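Long-range contacts in BfpC (Escherichia coli, PDB 3VHJ), which is an essential membrane protein of type IV pilus biogenesis, whose cytoplasmic N-terminal domain, the part crystallised, probably works together with BfpD: residues A17-S25 and G105-F113; K68-D79 and L153-E163. The protein carries 1 engineered substitution. All coordinates share one frame; numbering follows the deposited sequence.

Contact 1: A17-S25 and G105-F113; sequences AVNLLWGSS and GMVHFDKSF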
ATOM      1  N   ALA A  17       3.174  -7.259   3.655  1.00 17.23           N
ATOM      2  CA  ALA A  17       2.679  -6.353   4.674  1.00 16.55           C
ATOM      3  C   ALA A  17       1.828  -5.333   3.927  1.00 16.09           C
ATOM      4  O   ALA A  17       2.298  -4.710   2.973  1.00 16.87           O
ATOM      5  CB  ALA A  17       3.852  -5.651   5.365  1.00 16.24           C
ATOM      6  N   VAL A  18       0.572  -5.182   4.342  1.00 15.72           N
ATOM      7  CA  VAL A  18      -0.331  -4.216   3.725  1.00 13.73           C
ATOM      8  C   VAL A  18      -0.919  -3.323   4.818  1.00 14.84           C
ATOM      9  O   VAL A  18      -0.738  -3.584   6.007  1.00 15.26           O
ATOM     10  CB  VAL A  18      -1.493  -4.922   2.952  1.00 14.36           C
ATOM     11  CG1 VAL A  18      -0.930  -5.731   1.794  1.00 13.08           C
ATOM     12  CG2 VAL A  18      -2.276  -5.834   3.890  1.00 15.12           C
ATOM     13  N   ASN A  19      -1.619  -2.270   4.411  1.00 15.23           N
ATOM     14  CA  ASN A  19      -2.226  -1.330   5.350  1.00 16.52           C
ATOM     15  C   ASN A  19      -1.171  -0.601   6.172  1.00 16.29           C
ATOM     16  O   ASN A  19      -1.331  -0.400   7.375  1.00 15.91           O
ATOM     17  CB  ASN A  19      -3.192  -2.043   6.297  1.00 18.20           C
ATOM     18  CG  ASN A  19      -4.164  -1.085   6.956  1.00 21.81           C
ATOM     19  OD1 ASN A  19      -5.106  -0.614   6.326  1.00 24.35           O
ATOM     20  ND2 ASN A  19      -3.932  -0.783   8.227  1.00 29.12           N
ATOM     21  N   LEU A  20      -0.083  -0.213   5.521  1.00 15.86           N
ATOM     22  CA  LEU A  20       0.979   0.524   6.192  1.00 16.47           C
ATOM     23  C   LEU A  20       0.662   2.011   6.092  1.00 16.28           C
ATOM     24  O   LEU A  20      -0.153   2.421   5.270  1.00 17.03           O
ATOM     25  CB  LEU A  20       2.321   0.252   5.513  1.00 17.23           C
ATOM     26  CG  LEU A  20       2.837  -1.186   5.590  1.00 19.32           C
ATOM     27  CD1 LEU A  20       3.722  -1.467   4.401  1.00 23.36           C
ATOM     28  CD2 LEU A  20       3.593  -1.388   6.890  1.00 20.46           C
ATOM     29  N   LEU A  21       1.288   2.813   6.943  1.00 14.96           N
ATOM     30  CA  LEU A  21       1.091   4.256   6.901  1.00 16.44           C
ATOM     31  C   LEU A  21       2.217   4.799   6.037  1.00 17.43           C
ATOM     32  O   LEU A  21       3.374   4.754   6.439  1.00 17.64           O
ATOM     33  CB  LEU A  21       1.196   4.860   8.300  1.00 18.71           C
ATOM     34  CG  LEU A  21       1.087   6.388   8.404  1.00 20.07           C
ATOM     35  CD1 LEU A  21      -0.274   6.846   7.899  1.00 24.65           C
ATOM     36  CD2 LEU A  21       1.280   6.808   9.853  1.00 23.31           C
ATOM     37  N   TRP A  22       1.876   5.309   4.858  1.00 17.91           N
ATOM     38  CA  TRP A  22       2.872   5.833   3.941  1.00 18.28           C
ATOM     39  C   TRP A  22       2.982   7.342   3.984  1.00 19.99           C
ATOM     40  O   TRP A  22       1.991   8.047   4.156  1.00 21.29           O
ATOM     41  CB  TRP A  22       2.559   5.408   2.504  1.00 16.54           C
ATOM     42  CG  TRP A  22       2.671   3.935   2.270  1.00 16.64           C
ATOM     43  CD1 TRP A  22       1.718   2.986   2.514  1.00 16.32           C
ATOM     44  CD2 TRP A  22       3.810   3.240   1.764  1.00 17.14           C
ATOM     45  NE1 TRP A  22       2.195   1.741   2.190  1.00 13.86           N
ATOM     46  CE2 TRP A  22       3.479   1.868   1.724  1.00 16.72           C
ATOM     47  CE3 TRP A  22       5.083   3.645   1.336  1.00 16.59           C
ATOM     48  CZ2 TRP A  22       4.377   0.894   1.276  1.00 15.31           C
ATOM     49  CZ3 TRP A  22       5.975   2.679   0.893  1.00 17.07           C
ATOM     50  CH2 TRP A  22       5.617   1.317   0.865  1.00 18.51           C
ATOM     51  N   GLY A  23       4.201   7.829   3.798  1.00 20.39           N
ATOM     52  CA  GLY A  23       4.425   9.257   3.802  1.00 21.80           C
ATOM     53  C   GLY A  23       5.726   9.622   3.117  1.00 20.74           C
ATOM     54  O   GLY A  23       6.556   8.767   2.807  1.00 19.40           O
ATOM     55  N   SER A  24       5.878  10.912   2.856  1.00 22.94           N
ATOM     56  CA  SER A  24       7.082  11.436   2.237  1.00 23.00           C
ATOM     57  C   SER A  24       7.294  12.810   2.850  1.00 24.29           C
ATOM     58  O   SER A  24       6.350  13.438   3.332  1.00 25.42           O
ATOM     59  CB  SER A  24       6.926  11.529   0.714  1.00 21.65           C
ATOM     60  OG  SER A  24       5.782  12.279   0.347  1.00 22.93           O
ATOM     61  N   SER A  25       8.535  13.267   2.862  1.00 25.46           N
ATOM     62  CA  SER A  25       8.835  14.567   3.439  1.00 26.88           C
ATOM     63  C   SER A  25       8.401  15.671   2.497  1.00 28.86           C
ATOM     64  O   SER A  25       8.228  15.448   1.302  1.00 29.78           O
ATOM     65  CB  SER A  25      10.327  14.701   3.694  1.00 24.64           C
ATOM     66  OG  SER A  25      11.022  14.754   2.468  1.00 23.87           O
ATOM     67  N   GLY A 105       4.708   8.125  -8.445  1.00 21.39           N
ATOM     68  CA  GLY A 105       5.082   6.882  -7.796  1.00 19.68           C
ATOM     69  C   GLY A 105       4.877   6.895  -6.291  1.00 19.21           C
ATOM     70  O   GLY A 105       5.283   5.964  -5.605  1.00 19.05           O
HETATM   71  N   MSE A 106       4.253   7.947  -5.773  1.00 18.38           N
HETATM   72  CA  MSE A 106       4.008   8.034  -4.338  1.00 18.99           C
HETATM   73  C   MSE A 106       2.762   7.249  -3.960  1.00 18.32           C
HETATM   74  O   MSE A 106       1.730   7.340  -4.624  1.00 18.03           O
HETATM   75  CB  MSE A 106       3.839   9.493  -3.902  1.00 20.44           C
HETATM   76  CG  MSE A 106       5.067  10.379  -4.132  1.00 24.92           C
HETATM   77 SE   MSE A 106       6.618   9.893  -3.115  1.00 33.12          SE
HETATM   78  CE  MSE A 106       7.702   9.110  -4.505  1.00 29.09           C
ATOM     79  N   VAL A 107       2.868   6.471  -2.889  1.00 19.39           N
ATOM     80  CA  VAL A 107       1.743   5.688  -2.428  1.00 19.07           C
ATOM     81  C   VAL A 107       0.717   6.607  -1.776  1.00 21.15           C
ATOM     82  O   VAL A 107       1.020   7.297  -0.798  1.00 20.88           O
ATOM     83  CB  VAL A 107       2.192   4.609  -1.410  1.00 19.22           C
ATOM     84  CG1 VAL A 107       0.982   3.861  -0.874  1.00 18.34           C
ATOM     85  CG2 VAL A 107       3.158   3.637  -2.079  1.00 16.38           C
ATOM     86  N   HIS A 108      -0.488   6.632  -2.337  1.00 20.14           N
ATOM     87  CA  HIS A 108      -1.566   7.449  -1.787  1.00 22.18           C
ATOM     88  C   HIS A 108      -2.472   6.598  -0.912  1.00 20.90           C
ATOM     89  O   HIS A 108      -2.976   7.063   0.109  1.00 21.10           O
ATOM     90  CB  HIS A 108      -2.411   8.079  -2.898  1.00 26.06           C
ATOM     91  CG  HIS A 108      -1.809   9.311  -3.496  1.00 31.50           C
ATOM     92  ND1 HIS A 108      -2.569  10.293  -4.095  1.00 34.20           N
ATOM     93  CD2 HIS A 108      -0.520   9.715  -3.604  1.00 32.23           C
ATOM     94  CE1 HIS A 108      -1.774  11.249  -4.545  1.00 34.87           C
ATOM     95  NE2 HIS A 108      -0.526  10.922  -4.260  1.00 33.53           N
ATOM     96  N   PHE A 109      -2.684   5.352  -1.324  1.00 19.13           N
ATOM     97  CA  PHE A 109      -3.536   4.442  -0.573  1.00 18.36           C
ATOM     98  C   PHE A 109      -2.957   3.042  -0.443  1.00 17.64           C
ATOM     99  O   PHE A 109      -2.422   2.478  -1.400  1.00 15.39           O
ATOM    100  CB  PHE A 109      -4.918   4.336  -1.234  1.00 17.83           C
ATOM    101  CG  PHE A 109      -5.664   5.636  -1.292  1.00 20.22           C
ATOM    102  CD1 PHE A 109      -6.209   6.190  -0.137  1.00 19.40           C
ATOM    103  CD2 PHE A 109      -5.819   6.313  -2.503  1.00 18.89           C
ATOM    104  CE1 PHE A 109      -6.898   7.402  -0.182  1.00 20.05           C
ATOM    105  CE2 PHE A 109      -6.504   7.522  -2.562  1.00 18.48           C
ATOM    106  CZ  PHE A 109      -7.046   8.070  -1.396  1.00 20.02           C
ATOM    107  N   ASP A 110      -3.071   2.496   0.761  1.00 17.17           N
ATOM    108  CA  ASP A 110      -2.631   1.141   1.061  1.00 18.13           C
ATOM    109  C   ASP A 110      -3.512   0.731   2.231  1.00 18.45           C
ATOM    110  O   ASP A 110      -3.145   0.912   3.386  1.00 18.75           O
ATOM    111  CB  ASP A 110      -1.157   1.100   1.464  1.00 16.46           C
ATOM    112  CG  ASP A 110      -0.719  -0.284   1.910  1.00 16.90           C
ATOM    113  OD1 ASP A 110      -1.524  -1.234   1.762  1.00 15.00           O
ATOM    114  OD2 ASP A 110       0.423  -0.431   2.405  1.00 14.53           O
ATOM    115  N   LYS A 111      -4.684   0.189   1.922  1.00 19.70           N
ATOM    116  CA  LYS A 111      -5.635  -0.212   2.955  1.00 19.56           C
ATOM    117  C   LYS A 111      -6.091  -1.647   2.778  1.00 19.17           C
ATOM    118  O   LYS A 111      -6.214  -2.129   1.657  1.00 18.48           O
ATOM    119  CB  LYS A 111      -6.859   0.705   2.910  1.00 22.44           C
ATOM    120  CG  LYS A 111      -6.537   2.164   3.116  1.00 25.93           C
ATOM    121  CD  LYS A 111      -6.487   2.533   4.589  1.00 29.58           C
ATOM    122  CE  LYS A 111      -7.875   2.484   5.204  1.00 31.97           C
ATOM    123  NZ  LYS A 111      -7.887   2.996   6.606  1.00 35.74           N
ATOM    124  N   SER A 112      -6.328  -2.325   3.896  1.00 19.09           N
ATOM    125  CA  SER A 112      -6.805  -3.697   3.872  1.00 19.47           C
ATOM    126  C   SER A 112      -8.094  -3.731   4.689  1.00 20.90           C
ATOM    127  O   SER A 112      -8.274  -2.917   5.596  1.00 19.66           O
ATOM    128  CB  SER A 112      -5.768  -4.642   4.482  1.00 20.02           C
ATOM    129  OG  SER A 112      -5.554  -4.345   5.847  1.00 23.73           O
ATOM    130  N   PHE A 113      -8.991  -4.652   4.351  1.00 20.95           N
ATOM    131  CA  PHE A 113     -10.265  -4.784   5.057  1.00 22.28           C
ATOM    132  C   PHE A 113     -10.651  -6.252   5.109  1.00 22.69           C
ATOM    133  O   PHE A 113     -10.368  -6.999   4.179  1.00 22.51           O
ATOM    134  CB  PHE A 113     -11.393  -4.050   4.318  1.00 22.40           C
ATOM    135  CG  PHE A 113     -11.072  -2.637   3.952  1.00 23.04           C
ATOM    136  CD1 PHE A 113     -10.253  -2.355   2.863  1.00 21.91           C
ATOM    137  CD2 PHE A 113     -11.588  -1.583   4.697  1.00 22.32           C
ATOM    138  CE1 PHE A 113      -9.955  -1.038   2.522  1.00 23.68           C
ATOM    139  CE2 PHE A 113     -11.295  -0.266   4.363  1.00 23.72           C
ATOM    140  CZ  PHE A 113     -10.477   0.005   3.276  1.00 23.08           C
TER
HETATM  141  O   HOH W   1       2.109  -2.317   1.285  1.00 14.66           O
HETATM  142  O   HOH W   2      -2.803   2.742   5.410  1.00 26.72           O
HETATM  143  O   HOH W   3      -0.174   8.190   2.083  1.00 43.13           O
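The buried carboxylate of Asp110 takes up three N-H groups from Asn19, Leu20 and Trp22, a grip one side chain exerts on a whole bend of chain. Asp110 OD1 receives Asn19 N at 2.8 Å from above the carboxylate plane. Asp110 OD2 accepts twice: Leu20 N reaches it steeply over the plane at 3.2 Å, whereas Trp22 NE1 meets its anti lone pair at 2.8 Å, with the oxygen lying in the plane of the indole. A water shared with Ala17 O donates to OD2 as well, so the acceptor is crowded with N-H and O-H groups, which would probably favour the charged form. Asp110 CG stands anti to its backbone N (chi1 174°), which carries the carboxylate across to the opposing chain, and Asn19 has the left-handed backbone conformation of a tight bend.

The indole is fixed twice. Its NE1 edge is held by Asp110, and Val107 CG1 lies over one face, a CH-pi contact 3.6 Å from the centroid of the Trp22 five-membered ring. Farther along, Asn19 OD1 accepts Ser112 N at 3.2 Å, a side chain standing in for a strand partner.

Such a seam illustrates how two strand edges can meet without direct backbone pairing: waters join Leu20 O to Asp110 O and Trp22 O to Val107 O. Strands 21-23 and 107-113 are the outermost strands of separate sheets, running roughly antiparallel. Leu75 of helix 74-77 packs on Trp22, Val107 and Asp110, while helix 31-42 touches Leu21 and helix 116-127 receives Phe109 and Phe113.

Contact 2: K68-D79 and L153-E163; sequences KRGQVTLLSAID and LSLIKGKKLKE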
ATOM      1  N   LYS A  68       5.516  -7.215  11.151  1.00 19.30           N
ATOM      2  CA  LYS A  68       6.723  -7.684  11.821  1.00 22.09           C
ATOM      3  C   LYS A  68       7.929  -7.437  10.925  1.00 21.90           C
ATOM      4  O   LYS A  68       7.799  -7.357   9.704  1.00 19.47           O
ATOM      5  CB  LYS A  68       6.624  -9.187  12.119  1.00 25.65           C
ATOM      6  CG  LYS A  68       5.689  -9.561  13.266  1.00 30.72           C
ATOM      7  CD  LYS A  68       5.450 -11.075  13.326  1.00 33.44           C
ATOM      8  CE  LYS A  68       6.742 -11.871  13.502  1.00 34.80           C
ATOM      9  NZ  LYS A  68       7.352 -11.695  14.849  1.00 35.19           N
ATOM     10  N   ARG A  69       9.098  -7.310  11.544  1.00 22.47           N
ATOM     11  CA  ARG A  69      10.333  -7.095  10.806  1.00 23.74           C
ATOM     12  C   ARG A  69      10.482  -8.213   9.772  1.00 22.53           C
ATOM     13  O   ARG A  69      10.111  -9.357  10.030  1.00 23.20           O
ATOM     14  CB  ARG A  69      11.529  -7.118  11.769  1.00 26.66           C
ATOM     15  CG  ARG A  69      12.862  -6.844  11.102  1.00 34.09           C
ATOM     16  CD  ARG A  69      14.048  -7.094  12.035  1.00 40.10           C
ATOM     17  NE  ARG A  69      15.320  -6.995  11.313  1.00 46.65           N
ATOM     18  CZ  ARG A  69      15.857  -5.857  10.874  1.00 47.27           C
ATOM     19  NH1 ARG A  69      15.247  -4.700  11.081  1.00 48.45           N
ATOM     20  NH2 ARG A  69      17.005  -5.879  10.211  1.00 49.29           N
ATOM     21  N   GLY A  70      11.007  -7.877   8.598  1.00 23.00           N
ATOM     22  CA  GLY A  70      11.213  -8.881   7.570  1.00 21.75           C
ATOM     23  C   GLY A  70      10.109  -9.068   6.545  1.00 21.26           C
ATOM     24  O   GLY A  70      10.324  -9.723   5.527  1.00 19.52           O
ATOM     25  N   GLN A  71       8.925  -8.518   6.791  1.00 19.30           N
ATOM     26  CA  GLN A  71       7.842  -8.676   5.824  1.00 19.50           C
ATOM     27  C   GLN A  71       8.039  -7.715   4.667  1.00 17.86           C
ATOM     28  O   GLN A  71       8.398  -6.554   4.867  1.00 17.98           O
ATOM     29  CB  GLN A  71       6.478  -8.394   6.464  1.00 17.31           C
ATOM     30  CG  GLN A  71       6.099  -9.347   7.572  1.00 18.10           C
ATOM     31  CD  GLN A  71       4.880  -8.875   8.335  1.00 18.53           C
ATOM     32  OE1 GLN A  71       4.555  -7.689   8.328  1.00 17.45           O
ATOM     33  NE2 GLN A  71       4.211  -9.797   9.015  1.00 17.23           N
ATOM     34  N   VAL A  72       7.818  -8.208   3.453  1.00 17.47           N
ATOM     35  CA  VAL A  72       7.933  -7.373   2.265  1.00 18.28           C
ATOM     36  C   VAL A  72       6.639  -6.579   2.152  1.00 17.86           C
ATOM     37  O   VAL A  72       5.552  -7.156   2.225  1.00 17.32           O
ATOM     38  CB  VAL A  72       8.080  -8.222   0.984  1.00 20.41           C
ATOM     39  CG1 VAL A  72       8.170  -7.311  -0.238  1.00 19.81           C
ATOM     40  CG2 VAL A  72       9.308  -9.121   1.091  1.00 22.68           C
ATOM     41  N   THR A  73       6.745  -5.264   1.986  1.00 17.47           N
ATOM     42  CA  THR A  73       5.549  -4.444   1.852  1.00 18.22           C
ATOM     43  C   THR A  73       5.052  -4.594   0.417  1.00 19.17           C
ATOM     44  O   THR A  73       5.830  -4.518  -0.545  1.00 18.65           O
ATOM     45  CB  THR A  73       5.832  -2.960   2.161  1.00 19.98           C
ATOM     46  OG1 THR A  73       6.646  -2.394   1.128  1.00 20.03           O
ATOM     47  CG2 THR A  73       6.556  -2.831   3.504  1.00 19.08           C
ATOM     48  N   LEU A  74       3.753  -4.829   0.281  1.00 16.89           N
ATOM     49  CA  LEU A  74       3.147  -5.024  -1.024  1.00 18.42           C
ATOM     50  C   LEU A  74       3.390  -3.865  -1.982  1.00 19.07           C
ATOM     51  O   LEU A  74       3.856  -4.068  -3.101  1.00 18.39           O
ATOM     52  CB  LEU A  74       1.639  -5.248  -0.880  1.00 17.29           C
ATOM     53  CG  LEU A  74       0.895  -5.367  -2.214  1.00 17.69           C
ATOM     54  CD1 LEU A  74       1.419  -6.578  -2.976  1.00 18.03           C
ATOM     55  CD2 LEU A  74      -0.600  -5.482  -1.970  1.00 17.01           C
ATOM     56  N   LEU A  75       3.085  -2.649  -1.543  1.00 18.66           N
ATOM     57  CA  LEU A  75       3.251  -1.499  -2.416  1.00 18.23           C
ATOM     58  C   LEU A  75       4.663  -1.307  -2.949  1.00 19.20           C
ATOM     59  O   LEU A  75       4.836  -0.817  -4.063  1.00 19.68           O
ATOM     60  CB  LEU A  75       2.754  -0.226  -1.723  1.00 17.29           C
ATOM     61  CG  LEU A  75       1.256   0.074  -1.921  1.00 18.00           C
ATOM     62  CD1 LEU A  75       1.006   0.468  -3.383  1.00 16.46           C
ATOM     63  CD2 LEU A  75       0.414  -1.151  -1.554  1.00 17.30           C
ATOM     64  N   SER A  76       5.672  -1.693  -2.176  1.00 19.56           N
ATOM     65  CA  SER A  76       7.050  -1.544  -2.645  1.00 21.00           C
ATOM     66  C   SER A  76       7.349  -2.569  -3.735  1.00 22.57           C
ATOM     67  O   SER A  76       8.206  -2.345  -4.593  1.00 24.84           O
ATOM     68  CB  SER A  76       8.045  -1.743  -1.500  1.00 17.17           C
ATOM     69  OG  SER A  76       8.122  -3.106  -1.106  1.00 19.47           O
ATOM     70  N   ALA A  77       6.631  -3.686  -3.692  1.00 21.52           N
ATOM     71  CA  ALA A  77       6.817  -4.774  -4.646  1.00 22.82           C
ATOM     72  C   ALA A  77       6.085  -4.585  -5.968  1.00 22.70           C
ATOM     73  O   ALA A  77       6.366  -5.295  -6.932  1.00 23.69           O
ATOM     74  CB  ALA A  77       6.397  -6.103  -4.010  1.00 20.56           C
ATOM     75  N   ILE A  78       5.145  -3.644  -6.016  1.00 21.31           N
ATOM     76  CA  ILE A  78       4.403  -3.390  -7.245  1.00 20.79           C
ATOM     77  C   ILE A  78       5.210  -2.426  -8.095  1.00 21.68           C
ATOM     78  O   ILE A  78       5.510  -1.305  -7.677  1.00 21.04           O
ATOM     79  CB  ILE A  78       3.006  -2.795  -6.958  1.00 20.99           C
ATOM     80  CG1 ILE A  78       2.170  -3.812  -6.174  1.00 20.23           C
ATOM     81  CG2 ILE A  78       2.301  -2.448  -8.276  1.00 21.38           C
ATOM     82  CD1 ILE A  78       0.755  -3.343  -5.852  1.00 17.05           C
ATOM     83  N   ASP A  79       5.574  -2.875  -9.289  1.00 20.14           N
ATOM     84  CA  ASP A  79       6.375  -2.065 -10.189  1.00 20.34           C
ATOM     85  C   ASP A  79       5.694  -0.758 -10.542  1.00 19.53           C
ATOM     86  O   ASP A  79       4.467  -0.683 -10.627  1.00 19.39           O
ATOM     87  CB  ASP A  79       6.675  -2.855 -11.472  1.00 20.56           C
ATOM     88  CG  ASP A  79       7.829  -2.266 -12.272  1.00 22.84           C
ATOM     89  OD1 ASP A  79       8.542  -1.376 -11.755  1.00 20.21           O
ATOM     90  OD2 ASP A  79       8.033  -2.710 -13.422  1.00 25.30           O
ATOM     91  N   LEU A 153      -0.533  -7.977 -11.789  1.00 29.01           N
ATOM     92  CA  LEU A 153       0.246  -6.740 -11.855  1.00 28.63           C
ATOM     93  C   LEU A 153       1.738  -7.065 -11.891  1.00 28.95           C
ATOM     94  O   LEU A 153       2.166  -8.097 -11.375  1.00 30.26           O
ATOM     95  CB  LEU A 153      -0.051  -5.853 -10.637  1.00 26.92           C
ATOM     96  CG  LEU A 153      -1.504  -5.451 -10.370  1.00 27.07           C
ATOM     97  CD1 LEU A 153      -1.571  -4.597  -9.104  1.00 25.34           C
ATOM     98  CD2 LEU A 153      -2.064  -4.684 -11.556  1.00 27.96           C
ATOM     99  N   SER A 154       2.530  -6.184 -12.493  1.00 29.26           N
ATOM    100  CA  SER A 154       3.972  -6.403 -12.580  1.00 31.47           C
ATOM    101  C   SER A 154       4.659  -6.089 -11.251  1.00 30.66           C
ATOM    102  O   SER A 154       4.464  -5.014 -10.677  1.00 28.61           O
ATOM    103  CB  SER A 154       4.581  -5.535 -13.687  1.00 33.16           C
ATOM    104  OG  SER A 154       4.045  -5.871 -14.956  1.00 37.05           O
ATOM    105  N   LEU A 155       5.471  -7.027 -10.777  1.00 31.74           N
ATOM    106  CA  LEU A 155       6.178  -6.855  -9.513  1.00 33.25           C
ATOM    107  C   LEU A 155       7.687  -6.736  -9.677  1.00 34.15           C
ATOM    108  O   LEU A 155       8.244  -6.976 -10.750  1.00 34.27           O
ATOM    109  CB  LEU A 155       5.887  -8.034  -8.582  1.00 33.08           C
ATOM    110  CG  LEU A 155       4.431  -8.450  -8.377  1.00 33.03           C
ATOM    111  CD1 LEU A 155       4.380  -9.561  -7.340  1.00 34.20           C
ATOM    112  CD2 LEU A 155       3.601  -7.263  -7.918  1.00 33.22           C
ATOM    113  N   ILE A 156       8.336  -6.351  -8.585  1.00 32.68           N
ATOM    114  CA  ILE A 156       9.782  -6.219  -8.530  1.00 31.17           C
ATOM    115  C   ILE A 156      10.123  -6.681  -7.125  1.00 31.79           C
ATOM    116  O   ILE A 156       9.221  -6.969  -6.333  1.00 30.67           O
ATOM    117  CB  ILE A 156      10.249  -4.750  -8.719  1.00 31.89           C
ATOM    118  CG1 ILE A 156       9.524  -3.830  -7.736  1.00 31.08           C
ATOM    119  CG2 ILE A 156      10.007  -4.305 -10.150  1.00 32.68           C
ATOM    120  CD1 ILE A 156      10.007  -2.395  -7.777  1.00 30.96           C
ATOM    121  N   LYS A 157      11.408  -6.773  -6.810  1.00 31.25           N
ATOM    122  CA  LYS A 157      11.792  -7.190  -5.472  1.00 31.92           C
ATOM    123  C   LYS A 157      11.363  -6.069  -4.533  1.00 30.51           C
ATOM    124  O   LYS A 157      11.771  -4.916  -4.700  1.00 30.07           O
ATOM    125  CB  LYS A 157      13.303  -7.406  -5.382  1.00 32.81           C
ATOM    126  CG  LYS A 157      13.762  -7.969  -4.040  1.00 36.15           C
ATOM    127  CD  LYS A 157      15.259  -8.235  -4.041  1.00 37.56           C
ATOM    128  CE  LYS A 157      15.728  -8.777  -2.700  1.00 40.37           C
ATOM    129  NZ  LYS A 157      15.036 -10.047  -2.338  1.00 40.42           N
ATOM    130  N   GLY A 158      10.520  -6.402  -3.563  1.00 28.93           N
ATOM    131  CA  GLY A 158      10.054  -5.396  -2.630  1.00 26.63           C
ATOM    132  C   GLY A 158      11.058  -5.106  -1.533  1.00 26.66           C
ATOM    133  O   GLY A 158      12.132  -5.705  -1.484  1.00 26.86           O
ATOM    134  N   LYS A 159      10.704  -4.177  -0.653  1.00 24.98           N
ATOM    135  CA  LYS A 159      11.558  -3.801   0.462  1.00 25.58           C
ATOM    136  C   LYS A 159      10.900  -4.344   1.725  1.00 24.81           C
ATOM    137  O   LYS A 159       9.680  -4.263   1.885  1.00 22.10           O
ATOM    138  CB  LYS A 159      11.683  -2.277   0.552  1.00 27.27           C
ATOM    139  CG  LYS A 159      12.235  -1.602  -0.703  1.00 32.38           C
ATOM    140  CD  LYS A 159      13.694  -1.963  -0.949  1.00 34.15           C
ATOM    141  CE  LYS A 159      14.598  -1.458   0.175  1.00 36.84           C
ATOM    142  NZ  LYS A 159      14.559   0.028   0.307  1.00 38.19           N
ATOM    143  N   LYS A 160      11.707  -4.901   2.616  1.00 22.44           N
ATOM    144  CA  LYS A 160      11.192  -5.474   3.849  1.00 22.83           C
ATOM    145  C   LYS A 160      11.117  -4.479   4.999  1.00 20.85           C
ATOM    146  O   LYS A 160      11.872  -3.505   5.054  1.00 20.83           O
ATOM    147  CB  LYS A 160      12.064  -6.654   4.278  1.00 24.00           C
ATOM    148  CG  LYS A 160      12.097  -7.820   3.304  1.00 27.75           C
ATOM    149  CD  LYS A 160      13.039  -8.904   3.817  1.00 30.94           C
ATOM    150  CE  LYS A 160      13.001 -10.145   2.942  1.00 33.26           C
ATOM    151  NZ  LYS A 160      13.412  -9.835   1.549  1.00 38.16           N
ATOM    152  N   LEU A 161      10.199  -4.732   5.924  1.00 20.45           N
ATOM    153  CA  LEU A 161      10.060  -3.878   7.092  1.00 19.75           C
ATOM    154  C   LEU A 161      11.305  -4.071   7.955  1.00 22.50           C
ATOM    155  O   LEU A 161      11.769  -5.197   8.141  1.00 20.57           O
ATOM    156  CB  LEU A 161       8.817  -4.264   7.900  1.00 18.77           C
ATOM    157  CG  LEU A 161       7.462  -3.926   7.270  1.00 17.94           C
ATOM    158  CD1 LEU A 161       6.325  -4.365   8.197  1.00 18.10           C
ATOM    159  CD2 LEU A 161       7.388  -2.431   7.029  1.00 17.07           C
ATOM    160  N   LYS A 162      11.853  -2.969   8.453  1.00 23.44           N
ATOM    161  CA  LYS A 162      13.026  -3.011   9.316  1.00 26.73           C
ATOM    162  C   LYS A 162      12.535  -2.563  10.684  1.00 28.20           C
ATOM    163  O   LYS A 162      11.477  -1.947  10.789  1.00 27.43           O
ATOM    164  CB  LYS A 162      14.113  -2.066   8.791  1.00 27.47           C
ATOM    165  CG  LYS A 162      14.596  -2.425   7.384  1.00 29.99           C
ATOM    166  CD  LYS A 162      15.531  -1.379   6.792  1.00 35.39           C
ATOM    167  CE  LYS A 162      16.934  -1.446   7.387  1.00 39.07           C
ATOM    168  NZ  LYS A 162      16.966  -1.102   8.833  1.00 42.69           N
ATOM    169  N   GLU A 163      13.292  -2.860  11.731  1.00 30.32           N
ATOM    170  CA  GLU A 163      12.861  -2.479  13.066  1.00 34.88           C
ATOM    171  C   GLU A 163      13.838  -1.550  13.777  1.00 37.87           C
ATOM    172  O   GLU A 163      15.048  -1.633  13.569  1.00 37.12           O
ATOM    173  CB  GLU A 163      12.617  -3.743  13.892  1.00 35.86           C
ATOM    174  CG  GLU A 163      12.039  -3.506  15.274  1.00 39.21           C
ATOM    175  CD  GLU A 163      11.274  -4.716  15.780  1.00 40.89           C
ATOM    176  OE1 GLU A 163      11.707  -5.854  15.505  1.00 41.98           O
ATOM    177  OE2 GLU A 163      10.242  -4.529  16.459  1.00 41.57           O
TER
HETATM  178  O   HOH W   4       8.818  -7.271  14.392  1.00 28.97           O
HETATM  179  O   HOH W   5       8.861  -1.447   1.728  1.00 37.08           O
HETATM  180  O   HOH W   6      10.769  -2.474  -3.695  1.00 27.02           O
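Leu161 lays its CD2 methyl against Thr73 CG2, 3.6 Å away, and turns CD1 toward Lys68 O and Gln71 OE1, against the ends of the type II beta turn from Lys68 to Gln71. The two segments run antiparallel and touch as strands only twice, each time through a single non-hydrogen-bonded pair: Val72 with Lys160 and Ile78 with Leu155. Around the first pair, Leu161 N donates to Gln71 O and Thr73 N to Lys159 O; before it, Gly70 N meets Leu161 O almost straight on at 2.8 Å (178° at the hydrogen).

Between the pairs the short helical turn 74-77 interrupts the strand, and a side chain takes over. Ser76 OG sits between its own N and carbonyl carbon (chi1 72°), where it accepts Lys159 N at 2.8 Å and donates back to Thr73 O. Gly158, bare of a side chain, lets its CA settle 3.6 Å from Val72 CG1. A water then spans Ser76 O and Lys157 O.

Past the turn, Ile78 CG1 touches Leu155 CD2, and Ile156 CG2 packs by the carboxylate of Asp79. Here Ile156 N donates to Ala77 O, and Asp79 N closes the far end on Ser154 O at 2.8 Å.

The segments of the two contacts alternate along the chain, and the contacts meet directly, with centres about 12 Å apart. Contact 1 lies near the middle of the domain and joins edges of separate sheets through a buried carboxylate, an indole and bridging waters. Contact 2 lies farther out, with many of its residues on the surface, and relies mainly on backbone hydrogen bonds to hold the last segment of this domain. They share one neighbourhood: Ala17 N and O probably pair with Val72 O and Leu74 N, Leu20 packs on Thr73, and Trp22 on Leu75. Residues 68-79 thus bridge much of the way from contact 1 to residues 153-163, although Leu20 also touches Leu161 directly.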